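PDB 3S5W: L-ornithine N(5)-monooxygenase, which catalyses the FAD- and NADPH-dependent hydroxylation of L-ornithine to N(5)-hydroxyornithine, the first step in making hydroxamate siderophores such as pyoverdin. Local coordinates for residues G74-V78 / H210-E215; L201-V207 / T343-I349; M228-G234 / S252-I258; F243-N247 / P329-F333. All coordinates share one frame; numbering follows the deposited sequence.

Contact 1: residues G74-V78 / H210-E215; sequences GNTLV and HSQYLE. With FAD (flavin-adenine dinucleotide), chain C.
His210 meets Thr76 first: its CE1 comes 3.6 Å from Thr76 CG2, the two side chains crossing at about a right angle. With CG anti to the backbone N (chi1 176°), the imidazole is carried toward the threonine, whose OG1 lies 3.4 Å from the flavin methyl C7M of FAD and is hydrogen-bonded to His73 and Arg126. Ser211 contributes its carbonyl, which rests against CB of Asn75. Gln212, the N-cap of helix 213-217, turns its bent chain back so that OE1 accepts from Asn75 ND2 at 3.2 Å. The two amides stand 75° apart, and the donor sits above the carbonyl plane of the glutamine; OD1 of Asn75 is taken by Arg71. Next, CE1 of Tyr213 packs on Val78 CG1 at 3.5 Å. Leu214 makes the one backbone link, its N donating at 3.0 Å to a lone pair of Asn75 O, while its CD1 reaches the carbonyl oxygens of Gly74 and Leu77. The first turn of helix 213-217 is thus held against a loop of the FAD pocket. Helix 237-249 borders both: His210 touches Ser238 and Ala242, Tyr213 packs on Leu246 with its OH hydrogen-bonded to Asp245 OD2, and Leu77 turns instead to helix 126-137.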
# COMPACT_ATOMS: atom_id res chain seq x y z
N GLY A 74 -6.90 6.60 3.03
CA GLY A 74 -7.92 7.63 2.90
C GLY A 74 -7.34 9.02 2.82
O GLY A 74 -7.93 9.90 2.17
N ASN A 75 -6.18 9.24 3.45
CA ASN A 75 -5.56 10.57 3.39
C ASN A 75 -4.83 10.88 2.06
O ASN A 75 -4.28 11.97 1.88
CB ASN A 75 -4.71 10.86 4.63
CG ASN A 75 -5.58 11.07 5.88
OD1 ASN A 75 -6.68 11.60 5.78
ND2 ASN A 75 -5.10 10.64 7.04
N THR A 76 -4.90 9.94 1.11
CA THR A 76 -4.33 10.17 -0.24
C THR A 76 -5.43 10.34 -1.29
O THR A 76 -5.11 10.49 -2.49
CB THR A 76 -3.40 9.04 -0.70
OG1 THR A 76 -4.14 7.82 -0.95
CG2 THR A 76 -2.27 8.80 0.32
N LEU A 77 -6.70 10.32 -0.86
CA LEU A 77 -7.81 10.29 -1.83
C LEU A 77 -8.14 11.70 -2.33
O LEU A 77 -9.22 12.26 -2.05
CB LEU A 77 -9.04 9.57 -1.24
CG LEU A 77 -8.82 8.09 -0.88
CD1 LEU A 77 -10.02 7.49 -0.08
CD2 LEU A 77 -8.58 7.28 -2.17
N VAL A 78 -7.20 12.27 -3.06
CA VAL A 78 -7.39 13.61 -3.61
C VAL A 78 -8.29 13.50 -4.84
O VAL A 78 -8.50 12.41 -5.39
CB VAL A 78 -6.05 14.33 -3.97
CG1 VAL A 78 -5.18 14.48 -2.72
CG2 VAL A 78 -5.26 13.55 -5.03
N HIS A 210 3.36 11.79 2.30
CA HIS A 210 2.20 11.89 1.42
C HIS A 210 1.02 11.05 1.95
O HIS A 210 -0.13 11.41 1.70
CB HIS A 210 2.56 11.46 -0.00
CG HIS A 210 1.39 11.44 -0.94
ND1 HIS A 210 0.75 10.28 -1.30
CD2 HIS A 210 0.75 12.45 -1.58
CE1 HIS A 210 -0.24 10.56 -2.14
NE2 HIS A 210 -0.26 11.87 -2.32
N SER A 211 1.30 9.94 2.64
CA SER A 211 0.25 9.10 3.23
C SER A 211 -0.67 9.88 4.20
O SER A 211 -1.78 9.43 4.47
CB SER A 211 0.86 7.88 3.96
OG SER A 211 1.70 8.34 5.04
N GLN A 212 -0.22 11.04 4.69
CA GLN A 212 -1.04 11.90 5.56
C GLN A 212 -1.48 13.21 4.90
O GLN A 212 -1.87 14.17 5.57
CB GLN A 212 -0.28 12.17 6.88
CG GLN A 212 -0.22 10.90 7.74
CD GLN A 212 -1.59 10.50 8.29
OE1 GLN A 212 -2.21 9.56 7.81
NE2 GLN A 212 -2.08 11.26 9.29
N TYR A 213 -1.45 13.24 3.56
CA TYR A 213 -1.61 14.51 2.83
C TYR A 213 -2.88 15.29 3.24
O TYR A 213 -2.82 16.47 3.60
CB TYR A 213 -1.61 14.21 1.31
CG TYR A 213 -1.86 15.39 0.44
CD1 TYR A 213 -3.17 15.73 0.04
CD2 TYR A 213 -0.79 16.19 -0.01
CE1 TYR A 213 -3.41 16.85 -0.78
CE2 TYR A 213 -1.02 17.31 -0.84
CZ TYR A 213 -2.34 17.62 -1.23
OH TYR A 213 -2.59 18.71 -2.02
N LEU A 214 -4.03 14.63 3.17
CA LEU A 214 -5.32 15.32 3.38
C LEU A 214 -5.48 15.83 4.80
O LEU A 214 -6.09 16.88 5.04
CB LEU A 214 -6.48 14.42 2.95
CG LEU A 214 -6.80 14.41 1.45
CD1 LEU A 214 -7.90 13.40 1.12
CD2 LEU A 214 -7.15 15.80 0.89
N GLU A 215 -4.87 15.12 5.74
CA GLU A 215 -4.90 15.49 7.16
C GLU A 215 -4.16 16.82 7.43
O GLU A 215 -4.62 17.64 8.23
CB GLU A 215 -4.31 14.36 8.02
CG GLU A 215 -4.30 14.66 9.53
CD GLU A 215 -5.67 14.42 10.17
OE1 GLU A 215 -6.72 14.58 9.48
OE2 GLU A 215 -5.70 14.05 11.37
PA FAD C . -3.25 -2.15 3.11
O1A FAD C . -2.14 -1.20 3.35
O2A FAD C . -4.31 -1.68 2.09
O5B FAD C . -4.02 -2.47 4.50
C5B FAD C . -3.26 -2.72 5.66
C4B FAD C . -4.25 -2.55 6.81
O4B FAD C . -3.59 -2.91 7.99
C3B FAD C . -4.64 -1.08 6.96
O3B FAD C . -6.05 -0.95 6.85
C2B FAD C . -4.13 -0.69 8.36
O2B FAD C . -5.08 0.08 9.08
C1B FAD C . -3.99 -2.03 9.02
N9A FAD C . -2.93 -2.13 10.02
C8A FAD C . -1.59 -1.79 9.90
N7A FAD C . -0.97 -2.14 11.06
C5A FAD C . -1.89 -2.70 11.89
C6A FAD C . -1.81 -3.22 13.18
N6A FAD C . -0.61 -3.46 13.74
N1A FAD C . -2.97 -3.73 13.77
C2A FAD C . -4.18 -3.74 13.11
N3A FAD C . -4.27 -3.22 11.82
C4A FAD C . -3.14 -2.71 11.24
N1 FAD C . -2.34 -1.01 -5.82
C2 FAD C . -2.96 -1.25 -7.04
O2 FAD C . -2.99 -2.38 -7.50
N3 FAD C . -3.55 -0.23 -7.75
C4 FAD C . -3.56 1.06 -7.26
O4 FAD C . -4.15 1.94 -7.91
C4X FAD C . -2.92 1.32 -6.04
N5 FAD C . -2.89 2.61 -5.53
C5X FAD C . -2.25 2.86 -4.33
C6 FAD C . -2.23 4.17 -3.83
C7 FAD C . -1.59 4.46 -2.63
C7M FAD C . -1.60 5.90 -2.16
C8 FAD C . -0.94 3.44 -1.94
C8M FAD C . -0.24 3.68 -0.64
C9 FAD C . -0.96 2.14 -2.43
C9A FAD C . -1.63 1.83 -3.62
N10 FAD C . -1.65 0.52 -4.13
C10 FAD C . -2.28 0.28 -5.34
C1' FAD C . -0.96 -0.62 -3.44
C2' FAD C . -1.65 -1.11 -2.15
O2' FAD C . -0.58 -1.66 -1.38
C3' FAD C . -2.67 -2.18 -2.50
O3' FAD C . -3.67 -1.71 -3.42
C4' FAD C . -3.42 -2.68 -1.23
O4' FAD C . -3.89 -1.56 -0.50
C5' FAD C . -2.62 -3.67 -0.35
O5' FAD C . -3.54 -4.29 0.53
P FAD C . -3.14 -4.82 2.00
O1P FAD C . -4.44 -5.25 2.63
O2P FAD C . -2.07 -5.87 1.81
O3P FAD C . -2.55 -3.53 2.72

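Contact 2: residues L201-V207 / T343-I349; sequences LKGDGRV and TATAQGI
Arg206 ties the loop to the hairpin turn by giving NH1 to the carbonyl O of Thr345, 2.9 Å away and nearly in line with the C=O bond; NH2 adds a weak bond to the same oxygen. That oxygen also accepts from Gly348 N, closing the type I turn from Thr345 to Gly348, so Thr345 O serves both the arginine and the hairpin's own turn. The other edge of the guanidinium is held within the loop. Asp204 receives it side-on in a salt bridge, NE to OD1 and NH2 to OD2, both at 2.9 Å, through the syn lone pairs and in the guanidinium plane. OD1 uses its anti lone pair for Arg206 N, an Asx turn, and this double duty should fix both side chains. On the hairpin, Gly348 O takes Thr345 N and, from above its carbonyl plane, Thr345 OG1.

Carbon fills in around the polar groups. Ile349 puts CD1 over one face of the guanidinium, 3.6 Å from Arg206 NE, and its CG1 lies 3.8 Å from Val207 CG2. Leu201 CD2 meets Ala344 CB at 3.6 Å. The contact is structural, away from the annotated sites: it joins the loop entering edge strand 207-209 to the turn between strands 337-345 and 348-355. Strand 368-371 lies alongside, with Val207 on Leu371 and Ile349 on Val369.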
# COMPACT_ATOMS: atom_id res chain seq x y z
N LEU A 201 13.29 15.82 11.89
CA LEU A 201 12.15 16.72 11.85
C LEU A 201 10.85 16.00 12.17
O LEU A 201 9.77 16.60 12.04
CB LEU A 201 12.08 17.46 10.49
CG LEU A 201 13.02 18.65 10.30
CD1 LEU A 201 13.27 18.98 8.82
CD2 LEU A 201 12.45 19.88 10.99
N LYS A 202 10.94 14.73 12.59
CA LYS A 202 9.77 13.98 13.05
C LYS A 202 9.10 14.82 14.14
O LYS A 202 9.78 15.33 15.03
CB LYS A 202 10.16 12.59 13.60
CG LYS A 202 8.99 11.78 14.20
CD LYS A 202 9.39 10.37 14.69
CE LYS A 202 10.40 10.43 15.85
NZ LYS A 202 11.08 9.11 16.07
N GLY A 203 7.80 14.99 14.04
CA GLY A 203 7.11 15.76 15.07
C GLY A 203 6.90 17.21 14.71
O GLY A 203 6.10 17.89 15.36
N ASP A 204 7.62 17.69 13.70
CA ASP A 204 7.36 19.02 13.16
C ASP A 204 6.23 18.87 12.13
O ASP A 204 6.40 18.20 11.09
CB ASP A 204 8.62 19.61 12.51
CG ASP A 204 8.50 21.10 12.24
OD1 ASP A 204 7.47 21.57 11.69
OD2 ASP A 204 9.46 21.84 12.56
N GLY A 205 5.08 19.48 12.43
CA GLY A 205 3.86 19.36 11.61
C GLY A 205 3.99 19.89 10.17
O GLY A 205 3.15 19.58 9.31
N ARG A 206 5.00 20.72 9.94
CA ARG A 206 5.31 21.28 8.59
C ARG A 206 5.91 20.25 7.60
O ARG A 206 6.00 20.52 6.41
CB ARG A 206 6.25 22.48 8.74
CG ARG A 206 5.57 23.62 9.51
CD ARG A 206 6.51 24.74 9.84
NE ARG A 206 7.60 24.32 10.72
CZ ARG A 206 8.52 25.16 11.19
NH1 ARG A 206 8.45 26.45 10.87
NH2 ARG A 206 9.51 24.72 11.96
N VAL A 207 6.36 19.11 8.12
CA VAL A 207 6.94 18.04 7.31
C VAL A 207 6.08 16.81 7.49
O VAL A 207 5.84 16.37 8.61
CB VAL A 207 8.41 17.74 7.73
CG1 VAL A 207 9.02 16.62 6.86
CG2 VAL A 207 9.26 19.00 7.60
N THR A 343 16.32 21.95 7.95
CA THR A 343 16.39 22.57 9.27
C THR A 343 15.08 23.30 9.56
O THR A 343 14.60 24.06 8.72
CB THR A 343 17.58 23.60 9.35
OG1 THR A 343 18.78 22.98 8.87
CG2 THR A 343 17.78 24.09 10.81
N ALA A 344 14.52 23.08 10.75
CA ALA A 344 13.40 23.88 11.25
C ALA A 344 13.87 25.28 11.63
O ALA A 344 14.85 25.42 12.37
CB ALA A 344 12.74 23.20 12.47
N THR A 345 13.20 26.31 11.11
CA THR A 345 13.40 27.70 11.53
C THR A 345 12.05 28.34 11.86
O THR A 345 10.98 27.81 11.49
CB THR A 345 14.15 28.58 10.47
OG1 THR A 345 13.29 28.86 9.35
CG2 THR A 345 15.46 27.94 9.95
N ALA A 346 12.08 29.49 12.54
CA ALA A 346 10.87 30.28 12.79
C ALA A 346 10.11 30.60 11.48
O ALA A 346 8.88 30.63 11.48
CB ALA A 346 11.21 31.59 13.58
N GLN A 347 10.86 30.81 10.39
CA GLN A 347 10.30 31.18 9.06
C GLN A 347 9.82 30.01 8.19
O GLN A 347 9.18 30.24 7.17
CB GLN A 347 11.31 32.00 8.24
CG GLN A 347 11.61 33.43 8.76
CD GLN A 347 12.69 33.44 9.84
OE1 GLN A 347 12.48 34.00 10.92
NE2 GLN A 347 13.84 32.82 9.56
N GLY A 348 10.14 28.78 8.57
CA GLY A 348 9.74 27.60 7.79
C GLY A 348 10.78 26.50 7.83
O GLY A 348 11.64 26.48 8.73
N ILE A 349 10.69 25.55 6.89
CA ILE A 349 11.64 24.47 6.79
C ILE A 349 12.67 24.88 5.73
O ILE A 349 12.33 25.07 4.55
CB ILE A 349 10.97 23.08 6.45
CG1 ILE A 349 9.86 22.75 7.47
CG2 ILE A 349 12.01 21.95 6.35
CD1 ILE A 349 10.34 22.72 8.95

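Contact 3: residues M228-G234 / S252-I258; sequences MKIAIIG and SVQADMI. With NAP (NADP nicotinamide-adenine-dinucleotide phosphate), chain F.
Ile258, Met228 and Ile232 bury the most surface in this parallel strand pair, Ile258 and Ile232 toward the Gly234 end and Met228 at the other. Ile258 donates its N to Ile232 O at 2.7 Å and accepts from Gly234 N at 3.0 Å, so its N and O bracket Ile233 on the neighbouring strand. Its side chain lies next to that of Ile233, pointing the same way, with Ile233 CD1 4.0 Å from Ile258 CD1; Ile258 CD1 also lies 3.8 Å from Ala231 CB. Ile232, on the opposite sheet face, is bonded in turn to Asp256 O through its N (2.8 Å), while its CD1 extends toward Ala255 CB. At the far end Met228 opens the ladder, its N donating almost straight (175°) to Ser252 O. A bend at chi3 (-88°) brings its CE within 4.1 Å of Val253 CG2, and Val253 CG1 packs on Ile230 CD1.

This is the beta-alpha-beta crossover of a Rossmann-type NADP-binding domain: strand 228-233 runs out at Gly234, beside the NADP ribose, and helix 237-249 leads back to strand 253-258. That helix packs on the face bearing Ile230, Ile232 and Met257, while Tyr366 of strand 361-366 touches Lys229, Ala231 and Ile258 on the other. Strands 368-371 and 332-334 flank the pair within the five-stranded sheet.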
# COMPACT_ATOMS: atom_id res chain seq x y z
N MET A 228 1.95 30.70 0.03
CA MET A 228 2.63 29.59 0.70
C MET A 228 3.60 28.91 -0.28
O MET A 228 3.32 28.81 -1.47
CB MET A 228 1.60 28.54 1.15
CG MET A 228 1.09 28.64 2.59
SD MET A 228 0.47 26.99 3.05
CE MET A 228 -1.25 27.09 2.47
N LYS A 229 4.72 28.43 0.23
CA LYS A 229 5.65 27.66 -0.60
C LYS A 229 5.70 26.25 -0.03
O LYS A 229 5.95 26.06 1.18
CB LYS A 229 7.05 28.31 -0.57
CG LYS A 229 7.13 29.69 -1.25
CD LYS A 229 8.50 30.39 -1.01
CE LYS A 229 9.73 29.53 -1.41
NZ LYS A 229 9.80 29.09 -2.84
N ILE A 230 5.45 25.26 -0.89
CA ILE A 230 5.50 23.89 -0.44
C ILE A 230 6.47 23.09 -1.30
O ILE A 230 6.40 23.15 -2.54
CB ILE A 230 4.07 23.24 -0.48
CG1 ILE A 230 3.15 24.02 0.49
CG2 ILE A 230 4.16 21.73 -0.17
CD1 ILE A 230 1.71 23.50 0.65
N ALA A 231 7.34 22.32 -0.64
CA ALA A 231 8.23 21.40 -1.35
C ALA A 231 7.62 20.00 -1.38
O ALA A 231 7.12 19.53 -0.38
CB ALA A 231 9.64 21.33 -0.66
N ILE A 232 7.70 19.34 -2.53
CA ILE A 232 7.33 17.96 -2.65
C ILE A 232 8.60 17.18 -2.96
O ILE A 232 9.23 17.45 -4.00
CB ILE A 232 6.33 17.71 -3.81
CG1 ILE A 232 5.03 18.51 -3.58
CG2 ILE A 232 6.05 16.20 -3.94
CD1 ILE A 232 4.14 18.63 -4.83
N ILE A 233 8.96 16.24 -2.08
CA ILE A 233 10.13 15.37 -2.34
C ILE A 233 9.71 14.07 -3.03
O ILE A 233 8.92 13.30 -2.50
CB ILE A 233 10.90 15.04 -1.01
CG1 ILE A 233 11.13 16.32 -0.16
CG2 ILE A 233 12.20 14.21 -1.31
CD1 ILE A 233 11.77 17.54 -0.89
N GLY A 234 10.28 13.80 -4.22
CA GLY A 234 10.02 12.55 -4.95
C GLY A 234 9.55 12.82 -6.37
O GLY A 234 9.23 13.97 -6.74
N SER A 252 -2.98 29.67 -3.93
CA SER A 252 -1.93 30.48 -3.31
C SER A 252 -0.65 29.69 -2.99
O SER A 252 0.31 30.27 -2.51
CB SER A 252 -2.45 31.26 -2.10
OG SER A 252 -2.52 30.42 -0.96
N VAL A 253 -0.64 28.38 -3.30
CA VAL A 253 0.57 27.58 -3.06
C VAL A 253 1.48 27.61 -4.28
O VAL A 253 1.03 27.37 -5.41
CB VAL A 253 0.23 26.11 -2.72
CG1 VAL A 253 1.50 25.23 -2.72
CG2 VAL A 253 -0.44 26.03 -1.36
N GLN A 254 2.76 27.93 -4.04
CA GLN A 254 3.85 27.72 -5.00
C GLN A 254 4.54 26.40 -4.68
O GLN A 254 5.13 26.26 -3.58
CB GLN A 254 4.87 28.85 -4.89
CG GLN A 254 4.37 30.22 -5.33
CD GLN A 254 5.52 31.21 -5.29
OE1 GLN A 254 5.76 31.82 -4.27
NE2 GLN A 254 6.30 31.29 -6.39
N ALA A 255 4.42 25.43 -5.58
CA ALA A 255 4.95 24.08 -5.34
C ALA A 255 6.27 23.83 -6.11
O ALA A 255 6.40 24.23 -7.29
CB ALA A 255 3.90 23.00 -5.72
N ASP A 256 7.24 23.20 -5.43
CA ASP A 256 8.50 22.77 -6.05
C ASP A 256 8.54 21.25 -6.00
O ASP A 256 8.51 20.67 -4.91
CB ASP A 256 9.73 23.30 -5.29
CG ASP A 256 9.92 24.80 -5.41
OD1 ASP A 256 9.01 25.53 -5.88
OD2 ASP A 256 11.03 25.26 -5.03
N MET A 257 8.63 20.59 -7.14
CA MET A 257 8.87 19.15 -7.14
C MET A 257 10.37 18.99 -7.08
O MET A 257 11.10 19.44 -7.98
CB MET A 257 8.35 18.45 -8.39
CG MET A 257 6.89 18.60 -8.59
SD MET A 257 6.25 17.53 -9.93
CE MET A 257 6.42 15.90 -9.21
N ILE A 258 10.82 18.33 -6.02
CA ILE A 258 12.24 18.15 -5.81
C ILE A 258 12.55 16.67 -5.94
O ILE A 258 12.23 15.88 -5.06
CB ILE A 258 12.71 18.73 -4.43
CG1 ILE A 258 12.33 20.22 -4.33
CG2 ILE A 258 14.24 18.46 -4.22
CD1 ILE A 258 12.60 20.86 -2.96
PA NAP F . 7.68 5.09 -5.36
O1A NAP F . 7.34 4.68 -6.73
O2A NAP F . 8.50 4.14 -4.64
O5B NAP F . 8.27 6.56 -5.46
C5B NAP F . 9.14 6.95 -4.47
C4B NAP F . 9.68 8.28 -4.96
O4B NAP F . 10.37 8.79 -3.85
C3B NAP F . 10.69 8.08 -6.10
O3B NAP F . 10.61 9.26 -6.89
C2B NAP F . 12.00 8.04 -5.30
O2B NAP F . 13.07 8.55 -6.05
C1B NAP F . 11.72 9.03 -4.15
N9A NAP F . 12.60 8.74 -3.01
C8A NAP F . 12.64 7.58 -2.26
N7A NAP F . 13.61 7.69 -1.32
C5A NAP F . 14.20 8.89 -1.48
C6A NAP F . 15.26 9.51 -0.82
N6A NAP F . 15.89 8.88 0.17
N1A NAP F . 15.65 10.75 -1.22
C2A NAP F . 15.03 11.42 -2.24
N3A NAP F . 13.97 10.81 -2.91
C4A NAP F . 13.59 9.56 -2.54
O3 NAP F . 6.36 5.46 -4.51
PN NAP F . 4.93 6.15 -4.89
O1N NAP F . 4.23 6.34 -3.57
O2N NAP F . 5.07 7.35 -5.78
O5D NAP F . 4.31 4.88 -5.66
C5D NAP F . 3.61 4.80 -6.88
C4D NAP F . 2.67 3.65 -6.57
O4D NAP F . 1.41 3.68 -7.20
C3D NAP F . 3.14 2.24 -6.88
O3D NAP F . 4.30 1.90 -6.16
C2D NAP F . 1.87 1.46 -6.51
O2D NAP F . 1.78 0.98 -5.17
C1D NAP F . 0.76 2.50 -6.74
P2B NAP F . 14.19 7.63 -6.76
O1X NAP F . 15.31 8.65 -6.99
O2X NAP F . 13.50 7.14 -8.02
O3X NAP F . 14.54 6.48 -5.84

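Contact 4: residues F243-N247 / P329-F333; sequences FIDLN and PRHAF
Arg330 reaches the backbone of helix 237-249 with its guanidinium: NH1 donates to Asn247 O at 3.1 Å, on a lone pair in the carbonyl plane and close to the guanidinium plane. NH2 adds weak bonds to Leu246 O and Asn247 O. The arginine chain, extended from CG to NE, spans the gap to these carbonyls, and NE is anchored on Val253 O. A water donates to Asn247 OD1 at 2.6 Å and bonds weakly to Arg330 NH1.

Further in, His331 is sandwiched. Arg330 CG lies over the centre of one ring face, 3.7 Å above it. Phe243 presents its edge to the opposite face in a T-shaped pair, centroids 4.8 Å apart and planes at 68°. Its CE1 comes 3.6 Å from His331 CG, the phenylalanine CG being anti to the backbone N (chi1 -180°). NE2 of the histidine is buried and has no partner in the model.

The contact fixes the helix against the entry to edge strand 332-334. Strand 253-258 adjoins it; Phe243 and His331 both touch Ala255 there, and Ala332 pairs with that strand through its backbone. Helix 310-326 also packs here, its Phe320 ring meeting Phe243 and its Val319 touching Asn247.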
# COMPACT_ATOMS: atom_id res chain seq x y z
N PHE A 243 1.53 17.16 -6.47
CA PHE A 243 1.73 18.37 -7.24
C PHE A 243 0.47 18.86 -7.95
O PHE A 243 0.18 20.05 -7.95
CB PHE A 243 2.81 18.17 -8.31
CG PHE A 243 3.05 19.40 -9.13
CD1 PHE A 243 3.83 20.45 -8.63
CD2 PHE A 243 2.52 19.51 -10.43
CE1 PHE A 243 4.05 21.62 -9.39
CE2 PHE A 243 2.72 20.66 -11.21
CZ PHE A 243 3.52 21.72 -10.68
N ILE A 244 -0.25 17.97 -8.60
CA ILE A 244 -1.41 18.38 -9.39
C ILE A 244 -2.52 18.88 -8.44
O ILE A 244 -3.23 19.89 -8.72
CB ILE A 244 -1.86 17.20 -10.30
CG1 ILE A 244 -0.98 17.15 -11.56
CG2 ILE A 244 -3.36 17.28 -10.65
CD1 ILE A 244 -1.00 18.46 -12.46
N ASP A 245 -2.68 18.19 -7.31
CA ASP A 245 -3.64 18.69 -6.33
C ASP A 245 -3.32 20.12 -5.82
O ASP A 245 -4.20 20.97 -5.76
CB ASP A 245 -3.79 17.76 -5.14
CG ASP A 245 -5.07 18.03 -4.38
OD1 ASP A 245 -6.15 17.89 -4.99
OD2 ASP A 245 -4.99 18.35 -3.19
N LEU A 246 -2.06 20.37 -5.45
CA LEU A 246 -1.66 21.74 -5.08
C LEU A 246 -1.95 22.71 -6.21
O LEU A 246 -2.55 23.79 -5.98
CB LEU A 246 -0.19 21.83 -4.62
CG LEU A 246 0.08 21.02 -3.34
CD1 LEU A 246 1.58 20.99 -3.05
CD2 LEU A 246 -0.67 21.63 -2.16
N ASN A 247 -1.54 22.35 -7.42
CA ASN A 247 -1.73 23.25 -8.56
C ASN A 247 -3.21 23.61 -8.77
O ASN A 247 -3.56 24.80 -8.99
CB ASN A 247 -1.23 22.60 -9.85
CG ASN A 247 -1.41 23.50 -11.08
OD1 ASN A 247 -0.73 24.51 -11.21
ND2 ASN A 247 -2.33 23.13 -11.97
N PRO A 329 6.35 32.28 -12.89
CA PRO A 329 6.92 31.02 -12.38
C PRO A 329 6.41 30.64 -10.97
O PRO A 329 7.16 30.64 -10.00
CB PRO A 329 8.43 31.30 -12.37
CG PRO A 329 8.51 32.84 -12.15
CD PRO A 329 7.17 33.45 -12.50
N ARG A 330 5.12 30.32 -10.90
CA ARG A 330 4.46 29.86 -9.68
C ARG A 330 5.20 28.64 -9.10
O ARG A 330 5.67 28.67 -7.96
CB ARG A 330 3.00 29.53 -10.02
CG ARG A 330 2.19 29.06 -8.85
CD ARG A 330 0.72 28.83 -9.16
NE ARG A 330 0.16 28.02 -8.06
CZ ARG A 330 -0.88 27.21 -8.14
NH1 ARG A 330 -1.55 27.11 -9.28
NH2 ARG A 330 -1.26 26.52 -7.07
N HIS A 331 5.34 27.60 -9.92
CA HIS A 331 5.95 26.34 -9.52
C HIS A 331 7.33 26.17 -10.08
O HIS A 331 7.68 26.83 -11.05
CB HIS A 331 5.09 25.18 -10.03
CG HIS A 331 3.69 25.23 -9.51
ND1 HIS A 331 2.57 25.17 -10.32
CD2 HIS A 331 3.24 25.35 -8.25
CE1 HIS A 331 1.49 25.24 -9.57
NE2 HIS A 331 1.86 25.35 -8.31
N ALA A 332 8.10 25.26 -9.48
CA ALA A 332 9.44 24.91 -9.94
C ALA A 332 9.60 23.39 -10.04
O ALA A 332 9.16 22.62 -9.16
CB ALA A 332 10.51 25.53 -9.03
N PHE A 333 10.23 22.96 -11.13
CA PHE A 333 10.53 21.56 -11.36
C PHE A 333 12.03 21.37 -11.09
O PHE A 333 12.87 21.61 -11.97
CB PHE A 333 10.18 21.16 -12.80
CG PHE A 333 10.30 19.69 -13.05
CD1 PHE A 333 9.35 18.81 -12.52
CD2 PHE A 333 11.33 19.19 -13.84
CE1 PHE A 333 9.47 17.42 -12.73
CE2 PHE A 333 11.46 17.81 -14.07
CZ PHE A 333 10.52 16.92 -13.48
O HOH W 1 -0.77 26.76 -12.49

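Overall arrangement
From the N terminus, residues 74-78 wait until 210-215 to close contact 1, tying a loop of the FAD pocket to the NADP-binding part. Before that, 201-207 opens contact 2, which crosses contact 1 and closes at 343-349, joining the loop before edge strand 207-209 of the five-stranded sheet to the three-stranded antiparallel sheet. Within its span fall contact 3, the short crossover between 228-234 and 252-258, and contact 4, which starts at 243-247 in the intervening helix and closes at 329-333; these two cross. Both reach the five-stranded sheet, where strands 253-258 and 332-334 are neighbours. Contact 1 meets contact 4 through Tyr213 OH and Asp245 OD2, probably hydrogen-bonded.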